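Local coordinates for YdhT protein (Bacillus subtilis, PDB 3CBW), which hydrolyses internal beta-1,4-mannosidic linkages in mannan, galactomannan and glucomannan as a secreted endo-mannanase, at residues D249-Y261 and S284-Y298. The protein carries 3 engineered substitutions. Sequence-based numbering, arbitrary orientation.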
ATOM      1  N   ASP A 249      -1.632   5.714  -6.223  1.00  7.58           N
ATOM      2  CA  ASP A 249      -0.228   6.088  -6.160  1.00  8.06           C
ATOM      3  C   ASP A 249      -0.060   7.327  -7.046  1.00  8.58           C
ATOM      4  O   ASP A 249      -0.262   7.260  -8.258  1.00  9.26           O
ATOM      5  CB  ASP A 249       0.656   4.955  -6.666  1.00  8.01           C
ATOM      6  CG  ASP A 249       0.763   3.789  -5.680  1.00  7.85           C
ATOM      7  OD1 ASP A 249      -0.047   3.694  -4.737  1.00  8.59           O
ATOM      8  OD2 ASP A 249       1.695   2.966  -5.849  1.00  8.61           O
ATOM      9  N   ALA A 250       0.285   8.454  -6.429  1.00  9.03           N
ATOM     10  CA  ALA A 250       0.229   9.769  -7.080  1.00 10.61           C
ATOM     11  C   ALA A 250       1.547  10.507  -6.903  1.00 11.01           C
ATOM     12  O   ALA A 250       1.892  10.909  -5.792  1.00 10.69           O
ATOM     13  CB  ALA A 250      -0.932  10.604  -6.507  1.00 11.92           C
ATOM     14  N   TYR A 251       2.278  10.649  -7.999  1.00 11.26           N
ATOM     15  CA  TYR A 251       3.483  11.471  -8.018  1.00 11.62           C
ATOM     16  C   TYR A 251       3.205  12.620  -8.961  1.00 11.85           C
ATOM     17  O   TYR A 251       2.860  12.411 -10.110  1.00 12.74           O
ATOM     18  CB  TYR A 251       4.711  10.660  -8.443  1.00 12.61           C
ATOM     19  CG  TYR A 251       5.106   9.669  -7.376  1.00 13.59           C
ATOM     20  CD1 TYR A 251       6.050   9.997  -6.400  1.00 14.73           C
ATOM     21  CD2 TYR A 251       4.480   8.421  -7.297  1.00 13.94           C
ATOM     22  CE1 TYR A 251       6.386   9.093  -5.387  1.00 15.35           C
ATOM     23  CE2 TYR A 251       4.810   7.508  -6.285  1.00 13.86           C
ATOM     24  CZ  TYR A 251       5.761   7.856  -5.340  1.00 13.80           C
ATOM     25  OH  TYR A 251       6.101   6.985  -4.335  1.00 15.31           O
ATOM     26  N   PHE A 252       3.318  13.841  -8.460  1.00 11.47           N
ATOM     27  CA  PHE A 252       2.739  14.974  -9.158  1.00 11.55           C
ATOM     28  C   PHE A 252       3.432  16.255  -8.745  1.00 11.74           C
ATOM     29  O   PHE A 252       4.127  16.319  -7.717  1.00 11.56           O
ATOM     30  CB  PHE A 252       1.249  15.077  -8.811  1.00 12.04           C
ATOM     31  CG  PHE A 252       0.989  15.127  -7.335  1.00 11.88           C
ATOM     32  CD1 PHE A 252       1.037  16.335  -6.638  1.00 12.05           C
ATOM     33  CD2 PHE A 252       0.732  13.959  -6.632  1.00 14.11           C
ATOM     34  CE1 PHE A 252       0.817  16.374  -5.264  1.00 12.42           C
ATOM     35  CE2 PHE A 252       0.512  13.992  -5.270  1.00 14.19           C
ATOM     36  CZ  PHE A 252       0.548  15.197  -4.585  1.00 13.25           C
ATOM     37  N   GLN A 253       3.211  17.284  -9.549  1.00 11.99           N
ATOM     38  CA  GLN A 253       3.526  18.636  -9.119  1.00 13.33           C
ATOM     39  C   GLN A 253       2.275  19.392  -8.672  1.00 12.78           C
ATOM     40  O   GLN A 253       2.341  20.220  -7.756  1.00 13.61           O
ATOM     41  CB  GLN A 253       4.270  19.392 -10.216  1.00 14.90           C
ATOM     42  CG  GLN A 253       4.675  20.833  -9.851  1.00 19.34           C
ATOM     43  CD  GLN A 253       5.336  20.979  -8.479  1.00 23.86           C
ATOM     44  OE1 GLN A 253       4.963  21.856  -7.693  1.00 26.19           O
ATOM     45  NE2 GLN A 253       6.316  20.126  -8.189  1.00 24.30           N
ATOM     46  N   ASP A 254       1.153  19.098  -9.316  1.00 11.54           N
ATOM     47  CA  ASP A 254      -0.118  19.768  -9.067  1.00 11.20           C
ATOM     48  C   ASP A 254      -1.008  18.846  -8.243  1.00 11.02           C
ATOM     49  O   ASP A 254      -1.571  17.877  -8.767  1.00 10.36           O
ATOM     50  CB  ASP A 254      -0.780  20.088 -10.408  1.00 11.31           C
ATOM     51  CG  ASP A 254      -2.107  20.812 -10.272  1.00 10.68           C
ATOM     52  OD1 ASP A 254      -2.595  21.028  -9.145  1.00 11.64           O
ATOM     53  OD2 ASP A 254      -2.661  21.170 -11.331  1.00 11.00           O
ATOM     54  N   ALA A 255      -1.152  19.167  -6.960  1.00 11.49           N
ATOM     55  CA  ALA A 255      -1.972  18.365  -6.054  1.00 12.23           C
ATOM     56  C   ALA A 255      -3.451  18.351  -6.385  1.00 11.84           C
ATOM     57  O   ALA A 255      -4.169  17.484  -5.926  1.00 12.38           O
ATOM     58  CB  ALA A 255      -1.791  18.857  -4.630  1.00 13.27           C
ATOM     59  N   TYR A 256      -3.908  19.306  -7.181  1.00 10.66           N
ATOM     60  CA  TYR A 256      -5.332  19.508  -7.389  1.00 10.45           C
ATOM     61  C   TYR A 256      -5.848  18.846  -8.662  1.00 10.88           C
ATOM     62  O   TYR A 256      -7.061  18.824  -8.891  1.00 11.41           O
ATOM     63  CB  TYR A 256      -5.629  21.006  -7.425  1.00 10.71           C
ATOM     64  CG  TYR A 256      -5.313  21.716  -6.127  1.00 10.67           C
ATOM     65  CD1 TYR A 256      -6.326  22.066  -5.246  1.00 11.08           C
ATOM     66  CD2 TYR A 256      -3.998  22.035  -5.786  1.00 10.93           C
ATOM     67  CE1 TYR A 256      -6.040  22.729  -4.056  1.00 11.87           C
ATOM     68  CE2 TYR A 256      -3.710  22.673  -4.601  1.00 10.80           C
ATOM     69  CZ  TYR A 256      -4.723  23.019  -3.755  1.00 10.78           C
ATOM     70  OH  TYR A 256      -4.398  23.686  -2.599  1.00 12.64           O
ATOM     71  N   SER A 257      -4.927  18.320  -9.468  1.00 11.34           N
ATOM     72  CA  SER A 257      -5.245  17.752 -10.776  1.00 12.23           C
ATOM     73  C   SER A 257      -5.104  16.241 -10.825  1.00 12.37           C
ATOM     74  O   SER A 257      -5.045  15.657 -11.907  1.00 12.86           O
ATOM     75  CB  SER A 257      -4.362  18.388 -11.846  1.00 12.70           C
ATOM     76  OG  SER A 257      -4.777  19.720 -12.070  1.00 14.54           O
ATOM     77  N   ILE A 258      -5.055  15.604  -9.663  1.00 12.00           N
ATOM     78  CA  ILE A 258      -4.888  14.156  -9.626  1.00 12.08           C
ATOM     79  C   ILE A 258      -6.161  13.492 -10.127  1.00 12.46           C
ATOM     80  O   ILE A 258      -7.255  13.803  -9.661  1.00 14.15           O
ATOM     81  CB  ILE A 258      -4.522  13.656  -8.219  1.00 11.31           C
ATOM     82  CG1 ILE A 258      -3.251  14.353  -7.713  1.00 11.97           C
ATOM     83  CG2 ILE A 258      -4.313  12.146  -8.246  1.00 12.49           C
ATOM     84  CD1 ILE A 258      -2.989  14.186  -6.215  1.00 12.59           C
ATOM     85  N   ASN A 259      -6.002  12.613 -11.112  1.00 11.54           N
ATOM     86  CA  ASN A 259      -7.115  11.906 -11.722  1.00 11.43           C
ATOM     87  C   ASN A 259      -7.358  10.571 -11.032  1.00 10.83           C
ATOM     88  O   ASN A 259      -6.406   9.850 -10.719  1.00 11.33           O
ATOM     89  CB  ASN A 259      -6.780  11.694 -13.206  1.00 11.95           C
ATOM     90  CG  ASN A 259      -7.867  10.979 -13.978  1.00 12.75           C
ATOM     91  OD1 ASN A 259      -8.040   9.765 -13.854  1.00 13.28           O
ATOM     92  ND2 ASN A 259      -8.582  11.722 -14.822  1.00 16.66           N
ATOM     93  N   GLY A 260      -8.626  10.246 -10.787  1.00 10.49           N
ATOM     94  CA  GLY A 260      -8.985   8.891 -10.368  1.00 11.03           C
ATOM     95  C   GLY A 260      -9.821   8.784  -9.110  1.00 10.29           C
ATOM     96  O   GLY A 260     -10.388   7.730  -8.823  1.00 11.08           O
ATOM     97  N   TYR A 261      -9.896   9.872  -8.351  1.00  9.70           N
ATOM     98  CA  TYR A 261     -10.616   9.883  -7.088  1.00  9.93           C
ATOM     99  C   TYR A 261     -12.105   9.573  -7.271  1.00 10.03           C
ATOM    100  O   TYR A 261     -12.673   8.772  -6.537  1.00  9.77           O
ATOM    101  CB  TYR A 261     -10.411  11.227  -6.398  1.00  9.88           C
ATOM    102  CG  TYR A 261     -11.279  11.487  -5.200  1.00  9.73           C
ATOM    103  CD1 TYR A 261     -10.887  11.071  -3.931  1.00  9.12           C
ATOM    104  CD2 TYR A 261     -12.485  12.172  -5.328  1.00  9.87           C
ATOM    105  CE1 TYR A 261     -11.668  11.328  -2.824  1.00  9.39           C
ATOM    106  CE2 TYR A 261     -13.289  12.421  -4.233  1.00 10.15           C
ATOM    107  CZ  TYR A 261     -12.869  11.997  -2.984  1.00  9.73           C
ATOM    108  OH  TYR A 261     -13.624  12.257  -1.882  1.00 10.86           O
ATOM    109  N   SER A 284       9.873  23.019  -5.643  1.00 26.89           N
ATOM    110  CA  SER A 284       8.546  23.610  -5.831  1.00 25.92           C
ATOM    111  C   SER A 284       7.478  22.861  -5.042  1.00 24.36           C
ATOM    112  O   SER A 284       6.474  23.457  -4.634  1.00 24.66           O
ATOM    113  CB  SER A 284       8.166  23.601  -7.317  1.00 26.36           C
ATOM    114  OG  SER A 284       6.989  24.360  -7.562  1.00 27.98           O
ATOM    115  N   PHE A 285       7.689  21.563  -4.825  1.00 22.17           N
ATOM    116  CA  PHE A 285       6.664  20.722  -4.200  1.00 19.95           C
ATOM    117  C   PHE A 285       6.339  21.200  -2.796  1.00 19.02           C
ATOM    118  O   PHE A 285       7.236  21.517  -2.028  1.00 19.82           O
ATOM    119  CB  PHE A 285       7.090  19.254  -4.161  1.00 18.98           C
ATOM    120  CG  PHE A 285       5.970  18.313  -3.813  1.00 17.39           C
ATOM    121  CD1 PHE A 285       5.125  17.818  -4.808  1.00 16.58           C
ATOM    122  CD2 PHE A 285       5.759  17.922  -2.499  1.00 16.15           C
ATOM    123  CE1 PHE A 285       4.095  16.938  -4.497  1.00 15.44           C
ATOM    124  CE2 PHE A 285       4.719  17.058  -2.172  1.00 15.41           C
ATOM    125  CZ  PHE A 285       3.886  16.556  -3.177  1.00 15.99           C
ATOM    126  N   ASP A 286       5.053  21.242  -2.459  1.00 17.18           N
ATOM    127  CA  ASP A 286       4.622  21.738  -1.162  1.00 15.72           C
ATOM    128  C   ASP A 286       3.541  20.836  -0.569  1.00 14.58           C
ATOM    129  O   ASP A 286       2.401  20.804  -1.060  1.00 14.63           O
ATOM    130  CB  ASP A 286       4.114  23.183  -1.302  1.00 15.98           C
ATOM    131  CG  ASP A 286       3.909  23.882   0.036  1.00 16.23           C
ATOM    132  OD1 ASP A 286       3.659  23.207   1.062  1.00 15.33           O
ATOM    133  OD2 ASP A 286       3.983  25.135   0.061  1.00 18.18           O
ATOM    134  N   TYR A 287       3.891  20.120   0.499  1.00 13.90           N
ATOM    135  CA  TYR A 287       2.947  19.203   1.133  1.00 13.40           C
ATOM    136  C   TYR A 287       1.755  19.923   1.767  1.00 12.90           C
ATOM    137  O   TYR A 287       0.708  19.313   1.967  1.00 13.00           O
ATOM    138  CB  TYR A 287       3.643  18.278   2.143  1.00 13.16           C
ATOM    139  CG  TYR A 287       4.218  17.017   1.517  1.00 12.66           C
ATOM    140  CD1 TYR A 287       3.377  15.967   1.136  1.00 13.90           C
ATOM    141  CD2 TYR A 287       5.593  16.867   1.301  1.00 12.97           C
ATOM    142  CE1 TYR A 287       3.880  14.798   0.561  1.00 14.61           C
ATOM    143  CE2 TYR A 287       6.110  15.692   0.728  1.00 13.02           C
ATOM    144  CZ  TYR A 287       5.242  14.673   0.354  1.00 13.41           C
ATOM    145  OH  TYR A 287       5.721  13.519  -0.225  1.00 13.05           O
ATOM    146  N   SER A 288       1.897  21.216   2.071  1.00 13.09           N
ATOM    147  CA  SER A 288       0.760  21.978   2.604  1.00 13.44           C
ATOM    148  C   SER A 288      -0.350  22.121   1.566  1.00 12.45           C
ATOM    149  O   SER A 288      -1.532  22.143   1.914  1.00 12.64           O
ATOM    150  CB  SER A 288       1.185  23.352   3.146  1.00 14.57           C
ATOM    151  OG  SER A 288       1.522  24.247   2.107  1.00 16.22           O
ATOM    152  N   LEU A 289       0.037  22.186   0.294  1.00 11.80           N
ATOM    153  CA  LEU A 289      -0.930  22.237  -0.796  1.00 11.71           C
ATOM    154  C   LEU A 289      -1.625  20.898  -0.997  1.00 11.32           C
ATOM    155  O   LEU A 289      -2.777  20.847  -1.412  1.00 11.27           O
ATOM    156  CB  LEU A 289      -0.273  22.714  -2.095  1.00 12.13           C
ATOM    157  CG  LEU A 289       0.272  24.149  -2.032  1.00 13.07           C
ATOM    158  CD1 LEU A 289       1.129  24.444  -3.249  1.00 15.32           C
ATOM    159  CD2 LEU A 289      -0.868  25.171  -1.878  1.00 16.85           C
ATOM    160  N   PHE A 290      -0.911  19.813  -0.718  1.00 10.09           N
ATOM    161  CA  PHE A 290      -1.498  18.468  -0.826  1.00  9.82           C
ATOM    162  C   PHE A 290      -2.619  18.259   0.199  1.00 10.39           C
ATOM    163  O   PHE A 290      -3.705  17.788  -0.147  1.00 10.27           O
ATOM    164  CB  PHE A 290      -0.400  17.412  -0.680  1.00  9.72           C
ATOM    165  CG  PHE A 290      -0.910  15.997  -0.620  1.00  8.84           C
ATOM    166  CD1 PHE A 290      -1.609  15.440  -1.695  1.00 10.07           C
ATOM    167  CD2 PHE A 290      -0.652  15.202   0.495  1.00  9.00           C
ATOM    168  CE1 PHE A 290      -2.066  14.118  -1.645  1.00 11.12           C
ATOM    169  CE2 PHE A 290      -1.106  13.891   0.551  1.00  9.82           C
ATOM    170  CZ  PHE A 290      -1.806  13.348  -0.521  1.00 11.05           C
ATOM    171  N   ILE A 291      -2.375  18.638   1.451  1.00 10.44           N
ATOM    172  CA  ILE A 291      -3.445  18.528   2.443  1.00 10.95           C
ATOM    173  C   ILE A 291      -4.608  19.475   2.130  1.00 10.77           C
ATOM    174  O   ILE A 291      -5.765  19.122   2.347  1.00 10.96           O
ATOM    175  CB  ILE A 291      -2.953  18.638   3.928  1.00 11.72           C
ATOM    176  CG1 ILE A 291      -4.051  18.200   4.906  1.00 12.95           C
ATOM    177  CG2 ILE A 291      -2.446  20.034   4.253  1.00 12.49           C
ATOM    178  CD1 ILE A 291      -4.449  16.746   4.815  1.00 14.56           C
ATOM    179  N   ASN A 292      -4.314  20.661   1.602  1.00 10.48           N
ATOM    180  CA  ASN A 292      -5.382  21.549   1.190  1.00 10.72           C
ATOM    181  C   ASN A 292      -6.212  20.944   0.059  1.00 10.52           C
ATOM    182  O   ASN A 292      -7.434  21.034   0.066  1.00 10.60           O
ATOM    183  CB  ASN A 292      -4.840  22.908   0.770  1.00 11.98           C
ATOM    184  CG  ASN A 292      -5.949  23.866   0.407  1.00 12.76           C
ATOM    185  OD1 ASN A 292      -6.256  24.070  -0.766  1.00 13.46           O
ATOM    186  ND2 ASN A 292      -6.607  24.409   1.425  1.00 14.72           N
ATOM    187  N   ALA A 293      -5.541  20.342  -0.920  1.00  9.68           N
ATOM    188  CA  ALA A 293      -6.231  19.654  -2.018  1.00  9.43           C
ATOM    189  C   ALA A 293      -7.105  18.511  -1.508  1.00  9.47           C
ATOM    190  O   ALA A 293      -8.217  18.303  -1.995  1.00 10.16           O
ATOM    191  CB  ALA A 293      -5.244  19.162  -3.060  1.00  9.37           C
ATOM    192  N   ILE A 294      -6.616  17.775  -0.513  1.00  9.08           N
ATOM    193  CA  ILE A 294      -7.459  16.744   0.096  1.00  9.48           C
ATOM    194  C   ILE A 294      -8.754  17.346   0.640  1.00  9.99           C
ATOM    195  O   ILE A 294      -9.847  16.836   0.365  1.00 10.18           O
ATOM    196  CB  ILE A 294      -6.700  15.945   1.182  1.00  9.46           C
ATOM    197  CG1 ILE A 294      -5.714  14.986   0.518  1.00 10.13           C
ATOM    198  CG2 ILE A 294      -7.664  15.169   2.046  1.00  9.79           C
ATOM    199  CD1 ILE A 294      -4.683  14.386   1.458  1.00 11.47           C
ATOM    200  N   LYS A 295      -8.630  18.444   1.378  1.00 10.81           N
ATOM    201  CA  LYS A 295      -9.810  19.073   1.965  1.00 12.21           C
ATOM    202  C   LYS A 295     -10.786  19.560   0.898  1.00 12.15           C
ATOM    203  O   LYS A 295     -12.005  19.424   1.042  1.00 13.45           O
ATOM    204  CB  LYS A 295      -9.409  20.242   2.847  1.00 12.83           C
ATOM    205  CG  LYS A 295      -8.617  19.858   4.054  1.00 15.64           C
ATOM    206  CD  LYS A 295      -8.461  21.069   4.916  1.00 19.99           C
ATOM    207  CE  LYS A 295      -7.514  20.787   6.027  1.00 22.96           C
ATOM    208  NZ  LYS A 295      -7.719  21.702   7.186  1.00 24.98           N
ATOM    209  N   GLN A 296     -10.260  20.129  -0.181  1.00 12.04           N
ATOM    210  CA  GLN A 296     -11.113  20.727  -1.216  1.00 13.15           C
ATOM    211  C   GLN A 296     -11.602  19.750  -2.282  1.00 13.73           C
ATOM    212  O   GLN A 296     -12.707  19.910  -2.815  1.00 15.06           O
ATOM    213  CB  GLN A 296     -10.364  21.861  -1.923  1.00 13.36           C
ATOM    214  CG  GLN A 296     -10.025  23.050  -1.043  1.00 15.27           C
ATOM    215  CD  GLN A 296      -9.905  24.324  -1.847  1.00 16.45           C
ATOM    216  OE1 GLN A 296     -10.860  24.736  -2.513  1.00 19.50           O
ATOM    217  NE2 GLN A 296      -8.733  24.947  -1.812  1.00 15.26           N
ATOM    218  N   LYS A 297     -10.764  18.772  -2.624  1.00 12.98           N
ATOM    219  CA  LYS A 297     -10.947  17.929  -3.820  1.00 13.30           C
ATOM    220  C   LYS A 297     -11.135  16.445  -3.482  1.00 12.12           C
ATOM    221  O   LYS A 297     -11.794  15.729  -4.217  1.00 13.03           O
ATOM    222  CB  LYS A 297      -9.730  18.025  -4.764  1.00 13.05           C
ATOM    223  CG  LYS A 297      -9.227  19.436  -5.132  1.00 15.90           C
ATOM    224  CD  LYS A 297     -10.237  20.252  -5.926  1.00 17.97           C
ATOM    225  CE  LYS A 297     -10.456  19.708  -7.329  1.00 18.70           C
ATOM    226  NZ  LYS A 297     -11.453  20.573  -8.020  1.00 19.54           N
ATOM    227  N   TYR A 298     -10.518  15.971  -2.399  1.00 10.79           N
ATOM    228  CA  TYR A 298     -10.482  14.527  -2.114  1.00 10.48           C
ATOM    229  C   TYR A 298     -10.881  14.232  -0.661  1.00  9.99           C
ATOM    230  O   TYR A 298     -10.159  13.544   0.059  1.00  9.88           O
ATOM    231  CB  TYR A 298      -9.081  13.936  -2.419  1.00 10.68           C
ATOM    232  CG  TYR A 298      -8.357  14.541  -3.611  1.00 10.61           C
ATOM    233  CD1 TYR A 298      -8.820  14.365  -4.922  1.00 11.11           C
ATOM    234  CD2 TYR A 298      -7.188  15.277  -3.428  1.00 10.07           C
ATOM    235  CE1 TYR A 298      -8.135  14.925  -6.011  1.00 11.53           C
ATOM    236  CE2 TYR A 298      -6.504  15.835  -4.508  1.00 11.53           C
ATOM    237  CZ  TYR A 298      -6.990  15.667  -5.788  1.00 11.19           C
ATOM    238  OH  TYR A 298      -6.312  16.229  -6.859  1.00 12.33           O
TER
HETATM  239  O   HOH W   1       3.101  20.808  -4.910  1.00 26.73           O
HETATM  240  O   HOH W   2       3.780  23.368  -5.175  1.00 39.42           O
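The loop after barrel strand 245-252 packs on helix 287-297, setting Y256 on the helix and receiving the hydroxyl of Y298, just past it. Y298 OH is used twice: it donates to A255 O (2.7 Å), from a little out of the carbonyl plane, and accepts from I258 N (3.1 Å), so one hydroxyl grips a carbonyl inside the D254-S257 type I turn and the N-H just after it. On the same turn, the Y256 ring lies flat on the helix, with A293 CB 3.7 Å from its centroid and only 9° off the normal, a CH-pi contact. Its OH donates to N292 OD1 (2.6 Å); Q296 NE2 gives that oxygen a second bond, so two donors grip it, limiting rotation of the amide. D254 OD1 accepts from Y256 N, an Asx turn. In this TIM barrel of glycosyl hydrolase family 26, strand 245-252 also carries Y251, a likely substrate-binding residue. One residue on, F252 CG sits between its backbone N and carbonyl carbon (chi1 54°), which turns the ring to F285 (CE1 to CE1, 3.4 Å) and F290 in an aromatic cluster. At the far end the edge of Y298 meets the face of Y261, planes 61° apart, with Y298 CA over that face in a CH-pi contact, while Y261 OH is hydrogen-bonded to K300 N.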